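Long-range contacts in protein VMS1 (Saccharomyces cerevisiae, PDB 5WHG), which cleaves peptidyl-tRNAs downstream of ribosome-associated quality control, releasing incompletely synthesised polypeptides for degradation, and is represented here by its mitochondrial localization core: residues L182-S187 and G335-K340; L210-G215 and F344-P349; G220-H225 and K301-Y306. All coordinates share one frame; numbering follows the deposited sequence.

Contact 1 of 3, residues L182-S187 and G335-K340; sequences LFNKRS and GDERIK
K340, on strand 339-340, reaches across with an extended side chain to the loop residue F183 and sets NZ 2.7 Å from its backbone O. The ammonium comes from above the carbonyl plane, 36° out of it, rather than along a lone pair. S181 O and N312 OD1 also accept from this nitrogen, where the loop after strand 176-179 meets the edge of the mixed sheet of the VLRF1 domain.

Against this single polar reach, the closely packed part of the contact is E337 on R186. A chi1 of 172° turns CG of E337 away from the backbone N and carries the carboxylate out of the D336-I339 type I turn to R186. The two flat groups stack with planes 13° apart, and OE1 of E337 stands 3.2 Å from NH1 of R186, well out of the guanidinium plane, so the attraction is ionic without a directed N-H. OE2 accepts a weak bond from the backbone N of R186 at 3.1 Å. N184, K185 and R186 form the solvent side of this stack. Such chemistry implies a lysine ammonium held by three oxygen acceptors and, at R186, an ion pair that solvent probably screens.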
# COMPACT_ATOMS: atom_id res chain seq x y z
N LEU A 182 -7.45 -0.42 4.90
CA LEU A 182 -6.54 -1.49 4.49
C LEU A 182 -7.28 -2.79 4.18
O LEU A 182 -6.75 -3.62 3.44
CB LEU A 182 -5.50 -1.78 5.56
CG LEU A 182 -4.22 -0.95 5.69
CD1 LEU A 182 -3.26 -1.70 6.60
CD2 LEU A 182 -3.58 -0.70 4.33
N PHE A 183 -8.48 -2.96 4.72
CA PHE A 183 -9.24 -4.18 4.54
C PHE A 183 -10.12 -4.13 3.30
O PHE A 183 -10.42 -3.08 2.73
CB PHE A 183 -10.11 -4.46 5.77
CG PHE A 183 -9.31 -4.65 7.03
CD1 PHE A 183 -8.75 -5.88 7.32
CD2 PHE A 183 -9.10 -3.61 7.90
CE1 PHE A 183 -8.01 -6.06 8.45
CE2 PHE A 183 -8.37 -3.79 9.04
CZ PHE A 183 -7.82 -5.02 9.32
N ASN A 184 -10.55 -5.32 2.89
CA ASN A 184 -11.44 -5.49 1.76
C ASN A 184 -12.87 -5.53 2.28
O ASN A 184 -13.20 -6.38 3.12
CB ASN A 184 -11.05 -6.77 1.02
CG ASN A 184 -11.98 -7.09 -0.14
OD1 ASN A 184 -13.14 -6.68 -0.17
ND2 ASN A 184 -11.47 -7.87 -1.09
N LYS A 185 -13.71 -4.61 1.80
CA LYS A 185 -15.06 -4.50 2.35
C LYS A 185 -15.93 -5.69 1.96
O LYS A 185 -16.78 -6.13 2.75
CB LYS A 185 -15.71 -3.19 1.89
CG LYS A 185 -15.13 -1.93 2.52
CD LYS A 185 -15.61 -1.71 3.95
CE LYS A 185 -15.00 -0.42 4.52
NZ LYS A 185 -15.55 0.01 5.84
N ARG A 186 -15.76 -6.22 0.76
CA ARG A 186 -16.61 -7.33 0.32
C ARG A 186 -16.11 -8.69 0.82
O ARG A 186 -16.54 -9.73 0.30
CB ARG A 186 -16.74 -7.33 -1.21
CG ARG A 186 -18.15 -6.97 -1.71
CD ARG A 186 -18.14 -6.47 -3.15
NE ARG A 186 -17.89 -5.03 -3.24
CZ ARG A 186 -17.24 -4.44 -4.25
NH1 ARG A 186 -16.75 -5.17 -5.25
NH2 ARG A 186 -17.06 -3.12 -4.24
N SER A 187 -15.24 -8.68 1.83
CA SER A 187 -14.62 -9.90 2.32
C SER A 187 -15.43 -10.52 3.45
O SER A 187 -15.93 -9.82 4.33
CB SER A 187 -13.20 -9.64 2.81
OG SER A 187 -12.60 -10.87 3.17
N GLY A 335 -15.54 2.84 -9.94
CA GLY A 335 -16.17 1.81 -9.14
C GLY A 335 -15.36 0.53 -9.08
O GLY A 335 -15.92 -0.56 -9.25
N ASP A 336 -14.05 0.65 -8.88
CA ASP A 336 -13.19 -0.48 -8.55
C ASP A 336 -12.95 -0.39 -7.05
O ASP A 336 -12.25 0.52 -6.58
CB ASP A 336 -11.90 -0.42 -9.37
CG ASP A 336 -10.87 -1.51 -8.99
OD1 ASP A 336 -10.70 -1.87 -7.80
OD2 ASP A 336 -10.17 -1.99 -9.91
N GLU A 337 -13.58 -1.30 -6.29
CA GLU A 337 -13.50 -1.37 -4.84
C GLU A 337 -12.11 -1.11 -4.28
O GLU A 337 -11.97 -0.46 -3.24
CB GLU A 337 -13.98 -2.74 -4.37
CG GLU A 337 -13.77 -3.02 -2.87
CD GLU A 337 -14.61 -4.19 -2.36
OE1 GLU A 337 -14.56 -5.29 -2.96
OE2 GLU A 337 -15.35 -4.00 -1.36
N ARG A 338 -11.06 -1.59 -4.97
CA ARG A 338 -9.69 -1.39 -4.51
C ARG A 338 -9.29 0.08 -4.46
O ARG A 338 -8.35 0.44 -3.73
CB ARG A 338 -8.72 -2.13 -5.43
CG ARG A 338 -8.92 -3.61 -5.44
CD ARG A 338 -8.04 -4.25 -6.50
NE ARG A 338 -8.34 -3.65 -7.79
CZ ARG A 338 -7.49 -3.67 -8.81
NH1 ARG A 338 -6.31 -4.25 -8.66
NH2 ARG A 338 -7.82 -3.09 -9.96
N ILE A 339 -9.97 0.94 -5.21
CA ILE A 339 -9.60 2.34 -5.29
C ILE A 339 -10.15 3.08 -4.07
O ILE A 339 -11.36 3.08 -3.83
CB ILE A 339 -10.10 2.97 -6.60
CG1 ILE A 339 -9.41 2.28 -7.78
CG2 ILE A 339 -9.83 4.44 -6.59
CD1 ILE A 339 -9.74 2.85 -9.11
N LYS A 340 -9.26 3.69 -3.30
CA LYS A 340 -9.63 4.23 -2.00
C LYS A 340 -8.88 5.52 -1.72
O LYS A 340 -7.72 5.68 -2.10
CB LYS A 340 -9.33 3.23 -0.88
CG LYS A 340 -9.99 1.88 -1.07
CD LYS A 340 -9.44 0.92 -0.05
CE LYS A 340 -9.98 -0.46 -0.26
NZ LYS A 340 -9.59 -1.31 0.88

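Contact 2 of 3, residues L210-G215 and F344-P349; sequences LFMVGG and FTTNRP
M212, a selenomethionine on strand 207-214, and P349 meet flank to flank: their CB atoms are 4.0 Å apart, with the selenomethionine running on past the proline toward the earlier part of the loop. With CG anti to the carbonyl carbon (chi1 -55°) and the chain extended beyond it, the side chain runs from the strand along the loop. Its terminal methyl, CE, stops 4.0 Å from CG2 of T346, the two side chains crossing obliquely. SE lies on the way, 4.3 Å from the backbone O of R348. One long apolar residue therefore meets the loop at both of its ends, at P349 near the root and at T346 near the tip.

The proline ring is turned toward the strand's backbone as well as toward its side chain. CB of P349 sits 3.4 Å from the backbone O of M212, while CG lies 3.9 Å from N of G214. No hydrogen bond joins the two segments. Strand 207-214 is the central member of the mixed sheet of the VLRF1 domain, paired antiparallel with 217-224 and parallel with 313-316, and 344-349 belongs to the connection from edge strand 339-340 to helix 351-362. That connection passes over one face of the sheet, and the helix follows it there, bringing E353 and A357 against M212. On the opposite face, V213 packs on helix 292-302.

T346 divides its branches by chemistry. Its methyl goes to the selenomethionine, whereas OG1, with chi1 at 42°, accepts a hydrogen bond from NE of R316, at the end of strand 313-316. H217 and A219 of the adjacent strand also touch P349, extending the surface on which the proline rests.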
# COMPACT_ATOMS: atom_id res chain seq x y z
N LEU A 210 0.10 3.49 -4.94
CA LEU A 210 -0.04 4.78 -4.27
C LEU A 210 0.08 5.91 -5.29
O LEU A 210 1.06 5.98 -6.04
CB LEU A 210 1.00 4.96 -3.17
CG LEU A 210 1.26 3.83 -2.16
CD1 LEU A 210 2.53 4.10 -1.34
CD2 LEU A 210 0.11 3.68 -1.23
N PHE A 211 -0.91 6.81 -5.30
CA PHE A 211 -1.01 7.90 -6.25
C PHE A 211 -1.46 9.17 -5.53
O PHE A 211 -2.46 9.15 -4.80
CB PHE A 211 -2.00 7.55 -7.37
CG PHE A 211 -1.51 6.43 -8.27
CD1 PHE A 211 -0.44 6.65 -9.15
CD2 PHE A 211 -2.10 5.17 -8.24
CE1 PHE A 211 0.03 5.64 -9.98
CE2 PHE A 211 -1.64 4.15 -9.08
CZ PHE A 211 -0.58 4.38 -9.95
N MSE A 212 -0.72 10.26 -5.72
CA MSE A 212 -1.17 11.58 -5.33
C MSE A 212 -0.97 12.57 -6.47
O MSE A 212 0.09 12.61 -7.08
CB MSE A 212 -0.42 12.09 -4.12
CG MSE A 212 -0.44 11.20 -2.91
SE MSE A 212 0.83 11.91 -1.60
CE MSE A 212 0.89 10.38 -0.39
N VAL A 213 -1.97 13.41 -6.73
CA VAL A 213 -1.88 14.45 -7.75
C VAL A 213 -2.44 15.72 -7.15
O VAL A 213 -3.34 15.67 -6.30
CB VAL A 213 -2.62 14.08 -9.06
CG1 VAL A 213 -4.09 13.94 -8.83
CG2 VAL A 213 -2.38 15.10 -10.15
N GLY A 214 -1.90 16.85 -7.56
CA GLY A 214 -2.47 18.11 -7.13
C GLY A 214 -1.57 19.28 -7.43
O GLY A 214 -0.35 19.21 -7.23
N GLY A 215 -2.16 20.37 -7.91
CA GLY A 215 -1.38 21.55 -8.22
C GLY A 215 -0.33 21.32 -9.29
O GLY A 215 0.74 21.94 -9.24
N PHE A 344 -6.16 9.87 5.72
CA PHE A 344 -5.51 10.93 6.47
C PHE A 344 -5.00 11.96 5.48
O PHE A 344 -4.71 11.62 4.33
CB PHE A 344 -4.35 10.40 7.31
CG PHE A 344 -3.57 9.35 6.60
CD1 PHE A 344 -2.63 9.71 5.65
CD2 PHE A 344 -3.81 8.01 6.84
CE1 PHE A 344 -1.92 8.74 4.96
CE2 PHE A 344 -3.11 7.04 6.17
CZ PHE A 344 -2.16 7.40 5.22
N THR A 345 -4.90 13.21 5.92
CA THR A 345 -4.39 14.23 5.01
C THR A 345 -2.94 13.94 4.64
O THR A 345 -2.20 13.29 5.38
CB THR A 345 -4.49 15.62 5.63
OG1 THR A 345 -3.65 15.68 6.79
CG2 THR A 345 -5.93 15.91 6.02
N THR A 346 -2.55 14.45 3.48
CA THR A 346 -1.22 14.23 2.94
C THR A 346 -0.73 15.50 2.28
O THR A 346 -1.52 16.38 1.93
CB THR A 346 -1.21 13.06 1.94
OG1 THR A 346 -2.37 13.16 1.11
CG2 THR A 346 -1.25 11.74 2.69
N ASN A 347 0.59 15.58 2.08
CA ASN A 347 1.24 16.83 1.68
C ASN A 347 1.35 17.00 0.17
O ASN A 347 0.37 16.82 -0.56
CB ASN A 347 2.63 16.91 2.30
CG ASN A 347 2.60 17.40 3.73
OD1 ASN A 347 2.87 18.57 3.99
ND2 ASN A 347 2.24 16.50 4.66
N ARG A 348 2.54 17.40 -0.30
CA ARG A 348 2.70 17.55 -1.74
C ARG A 348 2.98 16.19 -2.36
O ARG A 348 3.45 15.28 -1.68
CB ARG A 348 3.83 18.53 -2.04
CG ARG A 348 4.16 19.47 -0.87
CD ARG A 348 5.24 20.52 -1.21
NE ARG A 348 6.18 20.04 -2.22
CZ ARG A 348 6.23 20.48 -3.48
NH1 ARG A 348 5.39 21.44 -3.87
NH2 ARG A 348 7.12 19.99 -4.33
N PRO A 349 2.64 15.99 -3.60
CA PRO A 349 3.01 14.72 -4.24
C PRO A 349 4.51 14.63 -4.50
O PRO A 349 5.03 15.26 -5.42
CB PRO A 349 2.21 14.73 -5.55
CG PRO A 349 1.06 15.65 -5.27
CD PRO A 349 1.61 16.72 -4.36

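Contact 3 of 3, residues G220-H225 and K301-Y306; sequences GAIVSH and KDWEPY
I222 fills the angle between two aromatic side chains, W303 and Y306: CG1 touches both, and CG2 adds a contact with Y306 alone. CG1 lies over one face of the indole, 4.1 Å from the centroid of the W303 six-membered ring and 29° off its normal, a CH-pi contact displaced toward the rim. The same carbon reaches CB of Y306 at 3.9 Å, and the other branch, CG2, comes within 3.9 Å of Y306 CD1 at an oblique approach. Because CG2 is anti to the backbone N and CG1 is anti to the carbonyl carbon (chi1 -59°), both branches serve the helical side.

The far edge of the indole meets main chain instead. CH2 of W303 is 3.5 Å from O of G220, and CZ3 is 3.6 Å from N of A221, both near the ring plane; glycine, having no side chain, lets the ring edge come up to the strand.

One shell further out, W303 lies between helices 292-302 and 304-308, and N of E304 bonds to O of K301 across it. E250 of the adjoining strand 247-255 touches three of these residues: its backbone pairs with that of I222, its side chain touches W303, and its OE2 is hydrogen-bonded to OH of Y306. K73 and L76, on the helix that also carries the zinc ligand H68, pack against Y306. The chemistry implies a core joined by apolar and CH-pi contact, in which the hydroxyl of the buried Y306 is hydrogen-bonded to the E250 carboxylate, so the polar end of an otherwise apolar contact has a partner.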
# COMPACT_ATOMS: atom_id res chain seq x y z
N GLY A 220 3.50 8.71 -8.14
CA GLY A 220 2.91 7.40 -8.02
C GLY A 220 3.98 6.38 -7.68
O GLY A 220 5.17 6.58 -7.94
N ALA A 221 3.54 5.27 -7.07
CA ALA A 221 4.44 4.17 -6.78
C ALA A 221 3.67 2.86 -6.69
O ALA A 221 2.49 2.84 -6.35
CB ALA A 221 5.22 4.43 -5.49
N ILE A 222 4.35 1.76 -7.02
CA ILE A 222 3.90 0.40 -6.72
C ILE A 222 4.74 -0.08 -5.53
O ILE A 222 5.96 -0.22 -5.63
CB ILE A 222 4.05 -0.55 -7.92
CG1 ILE A 222 3.25 -0.07 -9.14
CG2 ILE A 222 3.63 -1.96 -7.54
CD1 ILE A 222 1.73 0.09 -8.92
N VAL A 223 4.10 -0.29 -4.37
CA VAL A 223 4.82 -0.62 -3.14
C VAL A 223 4.67 -2.11 -2.86
O VAL A 223 3.56 -2.66 -2.94
CB VAL A 223 4.31 0.22 -1.95
CG1 VAL A 223 2.80 0.01 -1.73
CG2 VAL A 223 5.09 -0.12 -0.67
N SER A 224 5.78 -2.76 -2.54
CA SER A 224 5.73 -4.14 -2.07
C SER A 224 5.38 -4.18 -0.59
O SER A 224 5.87 -3.38 0.20
CB SER A 224 7.07 -4.82 -2.29
OG SER A 224 7.32 -5.75 -1.25
N HIS A 225 4.55 -5.15 -0.21
CA HIS A 225 4.25 -5.32 1.21
C HIS A 225 5.43 -5.87 1.99
O HIS A 225 5.42 -5.79 3.22
CB HIS A 225 3.02 -6.22 1.37
CG HIS A 225 1.76 -5.64 0.81
ND1 HIS A 225 0.52 -6.18 1.05
CD2 HIS A 225 1.56 -4.56 0.02
CE1 HIS A 225 -0.40 -5.46 0.42
NE2 HIS A 225 0.20 -4.47 -0.21
N LYS A 301 -1.08 2.84 -17.79
CA LYS A 301 -0.85 1.79 -18.78
C LYS A 301 0.50 1.12 -18.55
O LYS A 301 0.60 -0.11 -18.54
CB LYS A 301 -0.95 2.36 -20.20
CG LYS A 301 -0.56 1.39 -21.32
CD LYS A 301 -1.72 0.52 -21.84
CE LYS A 301 -2.61 1.31 -22.77
NZ LYS A 301 -3.77 0.49 -23.29
N ASP A 302 1.53 1.91 -18.29
CA ASP A 302 2.85 1.32 -18.07
C ASP A 302 2.85 0.33 -16.91
O ASP A 302 3.58 -0.67 -16.94
CB ASP A 302 3.86 2.44 -17.87
CG ASP A 302 5.24 2.03 -18.25
OD1 ASP A 302 5.56 0.82 -18.12
OD2 ASP A 302 6.01 2.93 -18.67
N TRP A 303 2.03 0.57 -15.88
CA TRP A 303 2.00 -0.27 -14.69
C TRP A 303 0.81 -1.21 -14.66
O TRP A 303 0.56 -1.84 -13.63
CB TRP A 303 2.01 0.59 -13.42
CG TRP A 303 3.29 1.31 -13.18
CD1 TRP A 303 4.47 1.17 -13.85
CD2 TRP A 303 3.51 2.33 -12.19
NE1 TRP A 303 5.43 2.02 -13.33
CE2 TRP A 303 4.86 2.75 -12.32
CE3 TRP A 303 2.70 2.93 -11.22
CZ2 TRP A 303 5.41 3.73 -11.49
CZ3 TRP A 303 3.26 3.90 -10.39
CH2 TRP A 303 4.61 4.29 -10.53
N GLU A 304 0.08 -1.31 -15.76
CA GLU A 304 -1.11 -2.15 -15.83
C GLU A 304 -0.94 -3.55 -15.25
O GLU A 304 -1.83 -4.00 -14.51
CB GLU A 304 -1.56 -2.18 -17.31
CG GLU A 304 -2.74 -3.08 -17.68
CD GLU A 304 -3.18 -2.87 -19.14
OE1 GLU A 304 -4.40 -2.72 -19.40
OE2 GLU A 304 -2.30 -2.82 -20.03
N PRO A 305 0.15 -4.30 -15.51
CA PRO A 305 0.25 -5.64 -14.90
C PRO A 305 0.30 -5.58 -13.39
O PRO A 305 -0.34 -6.39 -12.72
CB PRO A 305 1.56 -6.20 -15.48
CG PRO A 305 1.81 -5.41 -16.72
CD PRO A 305 1.24 -4.05 -16.48
N TYR A 306 1.07 -4.62 -12.84
CA TYR A 306 1.08 -4.36 -11.39
C TYR A 306 -0.30 -4.00 -10.85
O TYR A 306 -0.71 -4.50 -9.80
CB TYR A 306 2.03 -3.21 -11.07
CG TYR A 306 3.49 -3.45 -11.29
CD1 TYR A 306 4.18 -4.40 -10.55
CD2 TYR A 306 4.20 -2.68 -12.20
CE1 TYR A 306 5.52 -4.60 -10.72
CE2 TYR A 306 5.55 -2.88 -12.37
CZ TYR A 306 6.20 -3.84 -11.63
OH TYR A 306 7.55 -4.05 -11.78

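Overall arrangement
All three contacts reach the five-stranded mixed sheet: contact 1 at its 339-340 edge, contact 2 on its central strand and contact 3 on the neighbouring strand. Contacts 2 and 3, with centres about 17 Å apart, touch directly. O of L210 lies 2.8 Å from N of A221, a probable hydrogen bond between the strands, and F211 CE1 packs 3.7 Å from W303 CZ3. Contact 1 stands about 20 Å from contact 2, centre to centre, and comes within about 6 Å of contact 3 at the nearest atoms. Contact 3 is nested in the loops closed by both others. The inferred active-site residue Q267 falls in the unmodelled segment 259-289, so its relation to them stays undefined.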